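Local atomic coordinates of DNA photolyase (Agrobacterium tumefaciens, PDB entry 4U63), a protein that repairs cyclobutane pyrimidine dimers in ultraviolet-damaged DNA by a light-driven reaction, using a flavin cofactor and a methenyltetrahydrofolate antenna. Residues A[118-123]-A[127-132]; A[163-166]-A[170-173]; A[305-310]-A[395-400]; A[385-390]-A[401-406]. One frame throughout, in Å; residues are numbered along the deposited sequence. Where two conformers were deposited one is given.

Interaction 1: residues A[118-123]-A[127-132]; sequences NRRYDP and ATDKAL. With SO4 (sulfate ion), chain D; SO4 (sulfate ion), chain E.
Arg-120 and Asp-129 join the loop after strand 114-118 to helix 123-138 by a side-on, bidentate salt bridge, at the C-terminal end of this inner strand of the parallel sheet in the alpha/beta domain. Arg-120 NE lies 3.1 Å from Asp-129 OD2 and Arg-120 NH2 2.9 Å from Asp-129 OD1. The guanidinium and carboxylate planes are 10° apart but not coplanar, since each nitrogen reaches its oxygen from above the carboxylate plane and the N-H angles stay below 140°. With CG between the backbone N and carbonyl carbon (chi1 57°), the extended arginine chain runs toward the helix.

One water accepts from Arg-120 N and donates to Asp-129 OD2 at 2.7 Å, and Ala-127 N donates to Pro-123 O at 2.9 Å. Arg-119 NH1 and NH2 hydrogen-bond one sulfate, and NH2 also a second, both probably from the crystallisation liquor. Van der Waals contact is slight: Thr-128 CG2 sits 3.6 Å from Arg-120 NH2.

Asp-129 OD2 also pairs with Arg-32, and Arg-120 NH1 with Glu-60. The ion pair is thus one link in a chain of alternating charges, which would probably keep Asp-129 ionised and hold both side chains in fixed rotation.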
# COMPACT_ATOMS: atom_id res chain seq x y z
N ASN A 118 6.77 -0.60 -17.29
CA ASN A 118 6.69 0.58 -16.46
C ASN A 118 7.67 0.45 -15.32
O ASN A 118 7.75 -0.59 -14.66
CB ASN A 118 5.27 0.76 -15.96
CG ASN A 118 4.32 1.08 -17.09
OD1 ASN A 118 4.54 2.04 -17.83
ND2 ASN A 118 3.27 0.29 -17.25
N ARG A 119 8.41 1.53 -15.09
CA ARG A 119 9.41 1.57 -14.03
C ARG A 119 8.77 1.29 -12.68
O ARG A 119 7.60 1.67 -12.43
CB ARG A 119 10.09 2.93 -13.99
CG ARG A 119 10.95 3.21 -15.18
CD ARG A 119 11.37 4.66 -15.23
NE ARG A 119 11.95 4.97 -16.53
CZ ARG A 119 12.05 6.18 -17.06
NH1 ARG A 119 11.59 7.26 -16.41
NH2 ARG A 119 12.60 6.33 -18.26
N ARG A 120 9.52 0.60 -11.84
CA ARG A 120 9.16 0.37 -10.45
C ARG A 120 10.28 0.97 -9.66
O ARG A 120 11.45 0.79 -10.00
CB ARG A 120 8.94 -1.11 -10.14
CG ARG A 120 10.11 -2.02 -10.44
CD ARG A 120 9.70 -3.47 -10.29
NE ARG A 120 10.70 -4.39 -10.84
CZ ARG A 120 10.60 -5.72 -10.82
NH1 ARG A 120 9.56 -6.31 -10.26
NH2 ARG A 120 11.57 -6.45 -11.37
N TYR A 121 9.94 1.68 -8.61
CA TYR A 121 10.89 2.56 -7.96
C TYR A 121 11.38 2.07 -6.61
O TYR A 121 12.19 2.74 -5.99
CB TYR A 121 10.29 3.95 -7.86
CG TYR A 121 10.10 4.63 -9.20
CD1 TYR A 121 8.93 4.47 -9.92
CD2 TYR A 121 11.08 5.44 -9.74
CE1 TYR A 121 8.74 5.09 -11.14
CE2 TYR A 121 10.91 6.07 -10.96
CZ TYR A 121 9.73 5.89 -11.66
OH TYR A 121 9.54 6.51 -12.86
N ASP A 122 10.90 0.92 -6.16
CA ASP A 122 11.53 0.25 -5.02
C ASP A 122 12.94 -0.16 -5.46
O ASP A 122 13.11 -0.75 -6.53
CB ASP A 122 10.71 -0.96 -4.55
CG ASP A 122 10.57 -2.03 -5.60
OD1 ASP A 122 9.80 -1.84 -6.57
OD2 ASP A 122 11.21 -3.09 -5.45
N PRO A 123 13.96 0.16 -4.64
CA PRO A 123 15.33 -0.13 -5.09
C PRO A 123 15.62 -1.57 -5.56
O PRO A 123 16.34 -1.73 -6.54
CB PRO A 123 16.16 0.23 -3.86
CG PRO A 123 15.40 1.36 -3.24
CD PRO A 123 13.96 0.97 -3.41
N ALA A 127 16.79 -2.34 -9.35
CA ALA A 127 18.08 -3.00 -9.59
C ALA A 127 17.93 -4.24 -10.48
O ALA A 127 18.74 -4.47 -11.38
CB ALA A 127 18.75 -3.36 -8.27
N THR A 128 16.89 -5.03 -10.21
CA THR A 128 16.54 -6.18 -11.05
C THR A 128 16.33 -5.75 -12.50
O THR A 128 16.86 -6.35 -13.42
CB THR A 128 15.28 -6.88 -10.51
OG1 THR A 128 15.57 -7.45 -9.22
CG2 THR A 128 14.80 -7.98 -11.44
N ASP A 129 15.53 -4.70 -12.68
CA ASP A 129 15.27 -4.13 -14.00
C ASP A 129 16.52 -3.60 -14.68
O ASP A 129 16.74 -3.85 -15.86
CB ASP A 129 14.23 -3.02 -13.91
CG ASP A 129 12.88 -3.53 -13.48
OD1 ASP A 129 12.65 -4.76 -13.50
OD2 ASP A 129 12.03 -2.71 -13.11
N LYS A 130 17.35 -2.87 -13.94
CA LYS A 130 18.60 -2.34 -14.52
C LYS A 130 19.49 -3.46 -15.06
O LYS A 130 20.03 -3.36 -16.17
CB LYS A 130 19.36 -1.50 -13.48
CG LYS A 130 20.65 -0.86 -14.02
CD LYS A 130 21.29 0.07 -12.99
CE LYS A 130 22.52 0.78 -13.57
NZ LYS A 130 23.29 1.50 -12.52
N ALA A 131 19.63 -4.54 -14.29
CA ALA A 131 20.50 -5.65 -14.69
C ALA A 131 19.94 -6.38 -15.91
O ALA A 131 20.67 -6.69 -16.85
CB ALA A 131 20.68 -6.62 -13.53
N LEU A 132 18.64 -6.63 -15.88
CA LEU A 132 17.96 -7.32 -16.95
C LEU A 132 18.03 -6.53 -18.25
O LEU A 132 18.31 -7.09 -19.32
CB LEU A 132 16.51 -7.58 -16.56
CG LEU A 132 15.65 -8.31 -17.58
CD1 LEU A 132 16.19 -9.69 -17.89
CD2 LEU A 132 14.24 -8.38 -17.04
S SO4 D . 12.19 9.83 -19.24
O1 SO4 D . 13.18 8.74 -19.30
O2 SO4 D . 11.62 10.05 -20.59
O3 SO4 D . 12.85 11.06 -18.79
O4 SO4 D . 11.10 9.48 -18.30
S SO4 E . 14.93 3.61 -20.51
O1 SO4 E . 16.33 3.59 -20.97
O2 SO4 E . 14.01 3.30 -21.62
O3 SO4 E . 14.80 2.59 -19.45
O4 SO4 E . 14.60 4.95 -19.98
O HOH W 1 12.21 -0.05 -12.98

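Interaction 2: residues A[163-166]-A[170-173]. With SO4 (sulfate ion), chain G.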
# COMPACT_ATOMS: atom_id res chain seq x y z
N GLY A 163 20.18 18.76 -2.30
CA GLY A 163 20.07 17.61 -1.42
C GLY A 163 18.84 16.76 -1.68
O GLY A 163 17.91 17.19 -2.36
N PRO A 164 18.82 15.55 -1.12
CA PRO A 164 17.58 14.80 -1.06
C PRO A 164 16.59 15.53 -0.16
O PRO A 164 17.01 16.20 0.75
CB PRO A 164 18.00 13.49 -0.37
CG PRO A 164 19.50 13.45 -0.41
CD PRO A 164 19.91 14.88 -0.40
N TYR A 165 15.29 15.44 -0.43
CA TYR A 165 14.32 15.87 0.56
C TYR A 165 14.30 14.92 1.76
O TYR A 165 14.06 13.72 1.61
CB TYR A 165 12.93 15.99 -0.07
CG TYR A 165 12.81 17.21 -0.96
CD1 TYR A 165 12.48 18.44 -0.43
CD2 TYR A 165 13.05 17.13 -2.33
CE1 TYR A 165 12.37 19.57 -1.23
CE2 TYR A 165 12.95 18.26 -3.14
CZ TYR A 165 12.61 19.47 -2.58
OH TYR A 165 12.50 20.59 -3.35
N ARG A 166 14.55 15.48 2.95
CA ARG A 166 14.50 14.75 4.21
C ARG A 166 13.27 15.09 5.04
O ARG A 166 12.99 14.41 6.02
CB ARG A 166 15.72 15.09 5.09
CG ARG A 166 17.07 15.10 4.40
CD ARG A 166 17.33 13.79 3.70
NE ARG A 166 18.76 13.58 3.46
CZ ARG A 166 19.29 12.40 3.13
NH1 ARG A 166 18.52 11.32 3.01
NH2 ARG A 166 20.60 12.29 2.94
N PRO A 170 8.78 20.92 2.77
CA PRO A 170 9.44 21.44 1.54
C PRO A 170 9.23 20.56 0.28
O PRO A 170 9.11 21.08 -0.83
CB PRO A 170 10.92 21.51 1.95
CG PRO A 170 10.91 21.56 3.44
CD PRO A 170 9.73 20.73 3.87
N PHE A 171 9.17 19.24 0.48
CA PHE A 171 8.91 18.28 -0.59
C PHE A 171 7.48 18.50 -1.16
O PHE A 171 7.29 18.58 -2.37
CB PHE A 171 9.10 16.86 -0.03
CG PHE A 171 8.83 15.77 -1.01
CD1 PHE A 171 9.80 15.35 -1.91
CD2 PHE A 171 7.60 15.13 -1.02
CE1 PHE A 171 9.53 14.32 -2.81
CE2 PHE A 171 7.34 14.12 -1.91
CZ PHE A 171 8.29 13.72 -2.81
N TRP A 172 6.51 18.61 -0.27
CA TRP A 172 5.13 18.97 -0.67
C TRP A 172 5.09 20.28 -1.46
O TRP A 172 4.45 20.35 -2.52
CB TRP A 172 4.21 19.06 0.54
CG TRP A 172 3.03 19.96 0.33
CD1 TRP A 172 2.83 21.18 0.90
CD2 TRP A 172 1.90 19.72 -0.53
NE1 TRP A 172 1.64 21.71 0.46
CE2 TRP A 172 1.06 20.84 -0.42
CE3 TRP A 172 1.53 18.67 -1.38
CZ2 TRP A 172 -0.16 20.94 -1.12
CZ3 TRP A 172 0.31 18.77 -2.08
CH2 TRP A 172 -0.50 19.90 -1.95
N ARG A 173 5.77 21.30 -0.97
CA ARG A 173 5.78 22.59 -1.66
C ARG A 173 6.41 22.47 -3.05
O ARG A 173 5.91 23.07 -4.00
CB ARG A 173 6.45 23.67 -0.80
CG ARG A 173 5.56 24.05 0.38
CD ARG A 173 6.19 25.02 1.36
NE ARG A 173 5.27 25.25 2.48
CZ ARG A 173 5.59 25.87 3.62
NH1 ARG A 173 6.82 26.33 3.83
NH2 ARG A 173 4.66 26.02 4.57
S SO4 G . 1.68 24.12 3.47
O1 SO4 G . 2.72 24.27 2.43
O2 SO4 G . 0.34 24.10 2.83
O3 SO4 G . 1.89 22.86 4.20
O4 SO4 G . 1.77 25.26 4.40
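Tyr-165 and Phe-171 form an offset edge-to-face aromatic pair that folds the loop 163-166 back on helix 168-177, a helix that follows the last strand of the parallel sheet of the alpha/beta domain. The ring centroids are 5.5 Å apart and the planes stand at 73°, with the Phe-171 edge directed at the Tyr-165 face. The leading atom is Phe-171 CD1, 3.7 Å from Tyr-165 CG. A chi1 of 178° at Phe-171, which turns the ring away from its own backbone N, brings the CD1 edge over the CB end of the tyrosine face.

A CH-pi contact accompanies the pair. Phe-171 CA stands over the Tyr-165 ring, 4.0 Å from its centroid, so the start of the helix backbone itself lies over that face.

Further packing comes from Pro-170, whose CB lies in the ring plane 4.0 Å from Tyr-165 CE1 and whose carbonyl O also touches that atom. No hydrogen bond spans the two segments. Beyond them, Phe-171 packs on Phe-302 and His-305 of helix 287-309, and Tyr-165 N hydrogen-bonds to His-305, so both residues of the pair also meet that helix.

Arg-173, on the same helix as Phe-171, holds a sulfate, probably from the crystallisation liquor, by its in-plane edge. Its NE donates to sulfate O1 at 2.7 Å with a nearly straight N-H angle of 172°.

Interaction 3: residues A[305-310]-A[395-400]; sequences HLLFHF and DPASNA. With FAD (flavin-adenine dinucleotide), chain C.
Leu-307 holds CG anti to its backbone N (chi1 -178°), and the second torsion of 64° brings CD2 against Ala-397. CD2 lies 3.8 Å from Ala-397 CB, and Leu-307 CB follows at 4.0 Å from the same methyl. The branch also brushes Pro-396, with CD2 3.9 Å from Pro-396 O. These are van der Waals contacts between the end of helix 287-309 and the turn that leads into helix 398-407, and no hydrogen bond crosses.

At Asp-395 a chi1 of -175° swings the carboxylate over that turn, where it makes capping bonds. OD1 accepts from Ala-397 N at 2.9 Å and from Ser-398 N at 3.0 Å, from opposite faces of the carboxylate plane. The backbone N of Asp-395 donates to flavin O4 at 3.0 Å, so the capped turn is also a wall of the FAD pocket, where Asn-399 OD1 approaches flavin N5 to 3.3 Å.

Tyr-304, just before segment 305-310 on the same helix, hydrogen-bonds to Asp-395 OD2 and packs on Pro-396. Helix 287-309 thus backs the turn, while Asn-399 touches Phe-387 and Arg-388 of helix 380-390 and its ND2 hydrogen-bonds to Glu-384 O there.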
# COMPACT_ATOMS: atom_id res chain seq x y z
N HIS A 305 10.45 8.58 -2.02
CA HIS A 305 11.67 9.41 -2.01
C HIS A 305 12.65 8.92 -0.96
O HIS A 305 13.86 8.75 -1.22
CB HIS A 305 11.30 10.88 -1.76
CG HIS A 305 12.38 11.83 -2.12
ND1 HIS A 305 12.64 12.20 -3.42
CD2 HIS A 305 13.27 12.48 -1.35
CE1 HIS A 305 13.66 13.04 -3.44
NE2 HIS A 305 14.05 13.24 -2.19
N LEU A 306 12.13 8.70 0.25
CA LEU A 306 12.94 8.23 1.37
C LEU A 306 13.49 6.83 1.12
O LEU A 306 14.65 6.55 1.42
CB LEU A 306 12.12 8.26 2.66
CG LEU A 306 11.70 9.64 3.18
CD1 LEU A 306 10.92 9.48 4.46
CD2 LEU A 306 12.88 10.57 3.40
N LEU A 307 12.67 5.94 0.56
CA LEU A 307 13.13 4.58 0.22
C LEU A 307 14.25 4.60 -0.83
O LEU A 307 15.24 3.86 -0.71
CB LEU A 307 11.97 3.72 -0.27
CG LEU A 307 12.32 2.26 -0.59
CD1 LEU A 307 12.78 1.50 0.65
CD2 LEU A 307 11.14 1.57 -1.24
N PHE A 308 14.11 5.45 -1.84
CA PHE A 308 15.17 5.62 -2.84
C PHE A 308 16.49 6.03 -2.20
O PHE A 308 17.55 5.49 -2.53
CB PHE A 308 14.80 6.66 -3.89
CG PHE A 308 15.94 6.96 -4.81
CD1 PHE A 308 16.15 6.19 -5.94
CD2 PHE A 308 16.82 7.99 -4.53
CE1 PHE A 308 17.21 6.45 -6.79
CE2 PHE A 308 17.89 8.25 -5.37
CZ PHE A 308 18.08 7.48 -6.50
N HIS A 309 16.41 6.99 -1.29
CA HIS A 309 17.59 7.53 -0.62
C HIS A 309 18.09 6.66 0.52
O HIS A 309 19.22 6.81 0.93
CB HIS A 309 17.31 8.98 -0.16
CG HIS A 309 17.41 9.97 -1.27
ND1 HIS A 309 18.61 10.29 -1.87
CD2 HIS A 309 16.47 10.68 -1.94
CE1 HIS A 309 18.41 11.16 -2.83
NE2 HIS A 309 17.11 11.41 -2.90
N PHE A 310 17.25 5.74 1.00
CA PHE A 310 17.60 4.82 2.09
C PHE A 310 16.97 3.46 1.82
O PHE A 310 15.93 3.11 2.39
CB PHE A 310 17.18 5.40 3.44
CG PHE A 310 17.67 4.61 4.62
CD1 PHE A 310 19.02 4.49 4.85
CD2 PHE A 310 16.78 4.01 5.50
CE1 PHE A 310 19.50 3.76 5.94
CE2 PHE A 310 17.24 3.29 6.58
CZ PHE A 310 18.61 3.16 6.80
N ASP A 395 2.90 -1.69 1.03
CA ASP A 395 3.77 -0.99 0.11
C ASP A 395 5.18 -0.93 0.70
O ASP A 395 5.34 -0.59 1.87
CB ASP A 395 3.21 0.40 -0.18
CG ASP A 395 3.99 1.14 -1.21
OD1 ASP A 395 5.05 1.70 -0.83
OD2 ASP A 395 3.57 1.12 -2.40
N PRO A 396 6.21 -1.28 -0.10
CA PRO A 396 7.58 -1.35 0.46
C PRO A 396 8.14 -0.00 0.93
O PRO A 396 9.06 0.03 1.74
CB PRO A 396 8.40 -1.90 -0.71
CG PRO A 396 7.64 -1.49 -1.92
CD PRO A 396 6.21 -1.56 -1.55
N ALA A 397 7.61 1.10 0.42
CA ALA A 397 8.02 2.42 0.86
C ALA A 397 7.13 2.92 1.99
O ALA A 397 7.63 3.33 3.04
CB ALA A 397 7.97 3.38 -0.30
N SER A 398 5.82 2.89 1.80
CA SER A 398 4.92 3.51 2.78
C SER A 398 4.83 2.78 4.10
O SER A 398 4.75 3.42 5.15
CB SER A 398 3.53 3.70 2.19
OG SER A 398 3.58 4.48 1.02
N ASN A 399 4.86 1.46 4.07
CA ASN A 399 4.81 0.68 5.30
C ASN A 399 6.06 0.96 6.15
O ASN A 399 5.97 1.41 7.29
CB ASN A 399 4.66 -0.80 4.97
CG ASN A 399 4.21 -1.63 6.16
OD1 ASN A 399 3.48 -1.16 7.03
ND2 ASN A 399 4.64 -2.89 6.19
N ALA A 400 7.23 0.73 5.56
CA ALA A 400 8.50 0.97 6.24
C ALA A 400 8.64 2.40 6.76
O ALA A 400 9.00 2.62 7.91
CB ALA A 400 9.67 0.66 5.31
PA FAD C . -6.64 8.54 1.80
O1A FAD C . -6.78 9.33 3.06
O2A FAD C . -7.79 8.50 0.84
O5B FAD C . -5.29 9.03 1.09
C5B FAD C . -5.09 8.93 -0.32
C4B FAD C . -3.80 8.20 -0.65
O4B FAD C . -2.66 8.87 -0.11
C3B FAD C . -3.73 6.80 -0.09
O3B FAD C . -4.48 5.86 -0.88
C2B FAD C . -2.24 6.54 -0.06
O2B FAD C . -1.76 6.13 -1.34
C1B FAD C . -1.67 7.90 0.27
N9A FAD C . -1.39 8.10 1.70
C8A FAD C . -2.23 8.62 2.61
N7A FAD C . -1.65 8.70 3.83
C5A FAD C . -0.39 8.24 3.70
C6A FAD C . 0.75 8.05 4.61
N6A FAD C . 0.64 8.38 5.91
N1A FAD C . 1.88 7.52 4.08
C2A FAD C . 1.97 7.18 2.77
N3A FAD C . 0.96 7.33 1.90
C4A FAD C . -0.22 7.84 2.30
N1 FAD C . -0.05 3.16 3.15
C2 FAD C . 0.09 2.33 2.09
O2 FAD C . -0.33 2.74 0.99
N3 FAD C . 0.67 1.11 2.21
C4 FAD C . 1.14 0.65 3.40
O4 FAD C . 1.69 -0.48 3.50
C4X FAD C . 1.01 1.50 4.59
N5 FAD C . 1.43 1.11 5.84
C5X FAD C . 1.31 1.95 6.91
C6 FAD C . 1.76 1.57 8.17
C7 FAD C . 1.63 2.41 9.27
C7M FAD C . 2.13 1.99 10.63
C8 FAD C . 0.99 3.74 9.12
C8M FAD C . 0.82 4.69 10.28
C9 FAD C . 0.54 4.12 7.88
C9A FAD C . 0.66 3.29 6.76
N10 FAD C . 0.18 3.69 5.47
C10 FAD C . 0.36 2.82 4.39
C1' FAD C . -0.40 5.02 5.23
C2' FAD C . -1.89 5.22 5.35
O2' FAD C . -2.33 4.76 6.63
C3' FAD C . -2.65 4.55 4.23
O3' FAD C . -2.16 4.96 2.96
C4' FAD C . -4.13 4.91 4.35
O4' FAD C . -4.67 4.29 5.52
C5' FAD C . -4.87 4.42 3.12
O5' FAD C . -6.28 4.72 3.18
P FAD C . -6.92 5.63 2.02
O1P FAD C . -8.38 5.72 2.27
O2P FAD C . -6.52 5.10 0.67
O3P FAD C . -6.21 7.04 2.27

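Interaction 4: residues A[385-390]-A[401-406]; sequences KWFRDT and ANWQWV. With FAD (flavin-adenine dinucleotide), chain C.
The indole of Trp-403 points its edge at the face of Phe-387, an offset edge-to-face pair with the planes at 71° and 5.0 Å between the phenyl centroid and that of the five-membered ring. Trp-403 NE1 comes to 3.4 Å from Phe-387 CD2, and Trp-403 CZ2 lies over the centre of the phenyl, 3.9 Å from CZ. The long pyrrole-benzo edge of the indole therefore spans the ring. The ring pair makes the contact between segments 385-390 and 401-406, within which the nearest CA atoms, Phe-387 and Trp-403, are 9.9 Å apart.

Each ring also turns another side to the flavin. Methyl C7M lies over one face of the indole, offset toward its rim and 3.7 Å from NE1. Flavin C6 lies at the edge of the phenyl, 3.7 Å from Phe-387 CD2.

Asn-402 (chi1 -78°) lies against the flavin with CB and CG while its amide end bonds the adenine: ND2 donates to N1A at 3.0 Å, and OD1 accepts from N6A at 3.3 Å.

Asp-389 O and Thr-390 O hydrogen-bond the methenyltetrahydrofolate, which puts helix 380-390 between the flavin and antenna pockets.

Asn-402 thus meets both ends of the U-shaped FAD typical of photolyases. Apolar contacts from Phe-387 and Trp-403 flank the dimethylbenzene end, whereas directional amide bonds read the adenine, consistent with a cofactor held firmly in its folded form.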
# COMPACT_ATOMS: atom_id res chain seq x y z
N LYS A 385 6.35 -6.39 9.49
CA LYS A 385 6.15 -7.70 8.86
C LYS A 385 4.71 -8.17 8.96
O LYS A 385 4.17 -8.73 8.02
CB LYS A 385 7.08 -8.75 9.45
CG LYS A 385 8.53 -8.55 9.06
CD LYS A 385 9.43 -9.69 9.52
CE LYS A 385 10.90 -9.40 9.21
NZ LYS A 385 11.40 -8.16 9.86
N TRP A 386 4.07 -7.94 10.11
CA TRP A 386 2.66 -8.32 10.28
C TRP A 386 1.79 -7.56 9.28
O TRP A 386 0.95 -8.15 8.60
CB TRP A 386 2.16 -8.05 11.71
CG TRP A 386 0.70 -8.42 11.87
CD1 TRP A 386 -0.37 -7.56 11.96
CD2 TRP A 386 0.16 -9.74 11.94
NE1 TRP A 386 -1.54 -8.27 12.09
CE2 TRP A 386 -1.25 -9.61 12.07
CE3 TRP A 386 0.71 -11.02 11.90
CZ2 TRP A 386 -2.10 -10.72 12.17
CZ3 TRP A 386 -0.14 -12.13 12.00
CH2 TRP A 386 -1.53 -11.96 12.13
N PHE A 387 2.03 -6.25 9.16
CA PHE A 387 1.30 -5.42 8.20
C PHE A 387 1.54 -5.88 6.76
O PHE A 387 0.63 -5.88 5.95
CB PHE A 387 1.71 -3.94 8.34
CG PHE A 387 0.93 -3.17 9.37
CD1 PHE A 387 0.34 -3.78 10.48
CD2 PHE A 387 0.79 -1.79 9.24
CE1 PHE A 387 -0.37 -3.04 11.41
CE2 PHE A 387 0.09 -1.05 10.18
CZ PHE A 387 -0.50 -1.67 11.26
N ARG A 388 2.78 -6.27 6.46
CA ARG A 388 3.12 -6.80 5.13
C ARG A 388 2.26 -8.01 4.74
O ARG A 388 1.93 -8.17 3.57
CB ARG A 388 4.60 -7.19 5.05
CG ARG A 388 5.45 -6.27 4.21
CD ARG A 388 6.95 -6.49 4.41
NE ARG A 388 7.30 -7.91 4.57
CZ ARG A 388 8.35 -8.36 5.27
NH1 ARG A 388 9.19 -7.53 5.90
NH2 ARG A 388 8.56 -9.68 5.35
N ASP A 389 1.91 -8.84 5.72
CA ASP A 389 1.13 -10.05 5.46
C ASP A 389 -0.37 -9.82 5.43
O ASP A 389 -1.12 -10.65 4.87
CB ASP A 389 1.45 -11.13 6.51
CG ASP A 389 1.00 -12.53 6.08
OD1 ASP A 389 1.17 -12.92 4.90
OD2 ASP A 389 0.46 -13.27 6.93
N THR A 390 -0.83 -8.72 6.03
CA THR A 390 -2.27 -8.52 6.28
C THR A 390 -2.92 -7.35 5.54
O THR A 390 -4.15 -7.31 5.43
CB THR A 390 -2.53 -8.35 7.78
OG1 THR A 390 -1.69 -7.32 8.30
CG2 THR A 390 -2.25 -9.66 8.52
N ALA A 401 8.34 3.37 5.90
CA ALA A 401 8.48 4.78 6.28
C ALA A 401 7.61 5.13 7.47
O ALA A 401 8.06 5.77 8.42
CB ALA A 401 8.14 5.69 5.11
N ASN A 402 6.34 4.72 7.42
CA ASN A 402 5.42 5.05 8.51
C ASN A 402 5.79 4.38 9.83
O ASN A 402 5.73 5.01 10.87
CB ASN A 402 3.97 4.78 8.11
CG ASN A 402 3.40 5.87 7.21
OD1 ASN A 402 2.98 6.92 7.71
ND2 ASN A 402 3.40 5.65 5.91
N TRP A 403 6.19 3.12 9.78
CA TRP A 403 6.70 2.44 10.98
C TRP A 403 7.91 3.18 11.59
O TRP A 403 7.96 3.39 12.81
CB TRP A 403 7.04 0.98 10.70
CG TRP A 403 5.82 0.10 10.73
CD1 TRP A 403 5.09 -0.32 9.67
CD2 TRP A 403 5.19 -0.44 11.90
NE1 TRP A 403 4.02 -1.10 10.10
CE2 TRP A 403 4.07 -1.18 11.47
CE3 TRP A 403 5.47 -0.35 13.27
CZ2 TRP A 403 3.24 -1.84 12.36
CZ3 TRP A 403 4.65 -1.00 14.16
CH2 TRP A 403 3.53 -1.74 13.70
N GLN A 404 8.85 3.60 10.74
CA GLN A 404 10.01 4.35 11.24
C GLN A 404 9.64 5.68 11.90
O GLN A 404 10.22 6.05 12.92
CB GLN A 404 11.06 4.55 10.14
CG GLN A 404 11.74 3.25 9.73
CD GLN A 404 13.26 3.26 9.89
OE1 GLN A 404 13.80 3.86 10.80
NE2 GLN A 404 13.94 2.56 9.00
N TRP A 405 8.66 6.40 11.33
CA TRP A 405 8.20 7.66 11.93
C TRP A 405 7.57 7.42 13.30
O TRP A 405 7.86 8.13 14.25
CB TRP A 405 7.22 8.41 11.03
CG TRP A 405 7.86 9.04 9.83
CD1 TRP A 405 9.07 9.71 9.78
CD2 TRP A 405 7.33 9.09 8.50
NE1 TRP A 405 9.31 10.16 8.50
CE2 TRP A 405 8.26 9.79 7.70
CE3 TRP A 405 6.16 8.61 7.91
CZ2 TRP A 405 8.06 10.01 6.34
CZ3 TRP A 405 5.96 8.83 6.56
CH2 TRP A 405 6.90 9.53 5.79
N VAL A 406 6.73 6.39 13.40
CA VAL A 406 6.12 6.06 14.70
C VAL A 406 7.21 5.66 15.72
O VAL A 406 7.11 6.01 16.90
CB VAL A 406 5.05 4.96 14.58
CG1 VAL A 406 4.47 4.63 15.96
CG2 VAL A 406 3.92 5.41 13.67
PA FAD C . -6.64 8.54 1.80
O1A FAD C . -6.78 9.33 3.06
O2A FAD C . -7.79 8.50 0.84
O5B FAD C . -5.29 9.03 1.09
C5B FAD C . -5.09 8.93 -0.32
C4B FAD C . -3.80 8.20 -0.65
O4B FAD C . -2.66 8.87 -0.11
C3B FAD C . -3.73 6.80 -0.09
O3B FAD C . -4.48 5.86 -0.88
C2B FAD C . -2.24 6.54 -0.06
O2B FAD C . -1.76 6.13 -1.34
C1B FAD C . -1.67 7.90 0.27
N9A FAD C . -1.39 8.10 1.70
C8A FAD C . -2.23 8.62 2.61
N7A FAD C . -1.65 8.70 3.83
C5A FAD C . -0.39 8.24 3.70
C6A FAD C . 0.75 8.05 4.61
N6A FAD C . 0.64 8.38 5.91
N1A FAD C . 1.88 7.52 4.08
C2A FAD C . 1.97 7.18 2.77
N3A FAD C . 0.96 7.33 1.90
C4A FAD C . -0.22 7.84 2.30
N1 FAD C . -0.05 3.16 3.15
C2 FAD C . 0.09 2.33 2.09
O2 FAD C . -0.33 2.74 0.99
N3 FAD C . 0.67 1.11 2.21
C4 FAD C . 1.14 0.65 3.40
O4 FAD C . 1.69 -0.48 3.50
C4X FAD C . 1.01 1.50 4.59
N5 FAD C . 1.43 1.11 5.84
C5X FAD C . 1.31 1.95 6.91
C6 FAD C . 1.76 1.57 8.17
C7 FAD C . 1.63 2.41 9.27
C7M FAD C . 2.13 1.99 10.63
C8 FAD C . 0.99 3.74 9.12
C8M FAD C . 0.82 4.69 10.28
C9 FAD C . 0.54 4.12 7.88
C9A FAD C . 0.66 3.29 6.76
N10 FAD C . 0.18 3.69 5.47
C10 FAD C . 0.36 2.82 4.39
C1' FAD C . -0.40 5.02 5.23
C2' FAD C . -1.89 5.22 5.35
O2' FAD C . -2.33 4.76 6.63
C3' FAD C . -2.65 4.55 4.23
O3' FAD C . -2.16 4.96 2.96
C4' FAD C . -4.13 4.91 4.35
O4' FAD C . -4.67 4.29 5.52
C5' FAD C . -4.87 4.42 3.12
O5' FAD C . -6.28 4.72 3.18
P FAD C . -6.92 5.63 2.02
O1P FAD C . -8.38 5.72 2.27
O2P FAD C . -6.52 5.10 0.67
O3P FAD C . -6.21 7.04 2.27

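Interaction 1 is a surface contact governed by charge and water, whereas interactions 2, 3 and 4 are buried and rest largely on apolar or aromatic packing. Interactions 1 and 2 belong to the alpha/beta domain, each tying a loop to the helix that follows it, and both meet helix 287-309 through interaction 3: Pro-123 CD packs 3.5 Å from Leu-307 CG, and Pro-164 CB packs 3.4 Å from His-309 NE2. Interactions 3 and 4 share helix 398-407 and the FAD, interaction 3 at the pyrimidine end of the flavin and interaction 4 at the dimethylbenzene end and the adenine. Thus segment 305-310 bridges the sheet domain and the cofactor site.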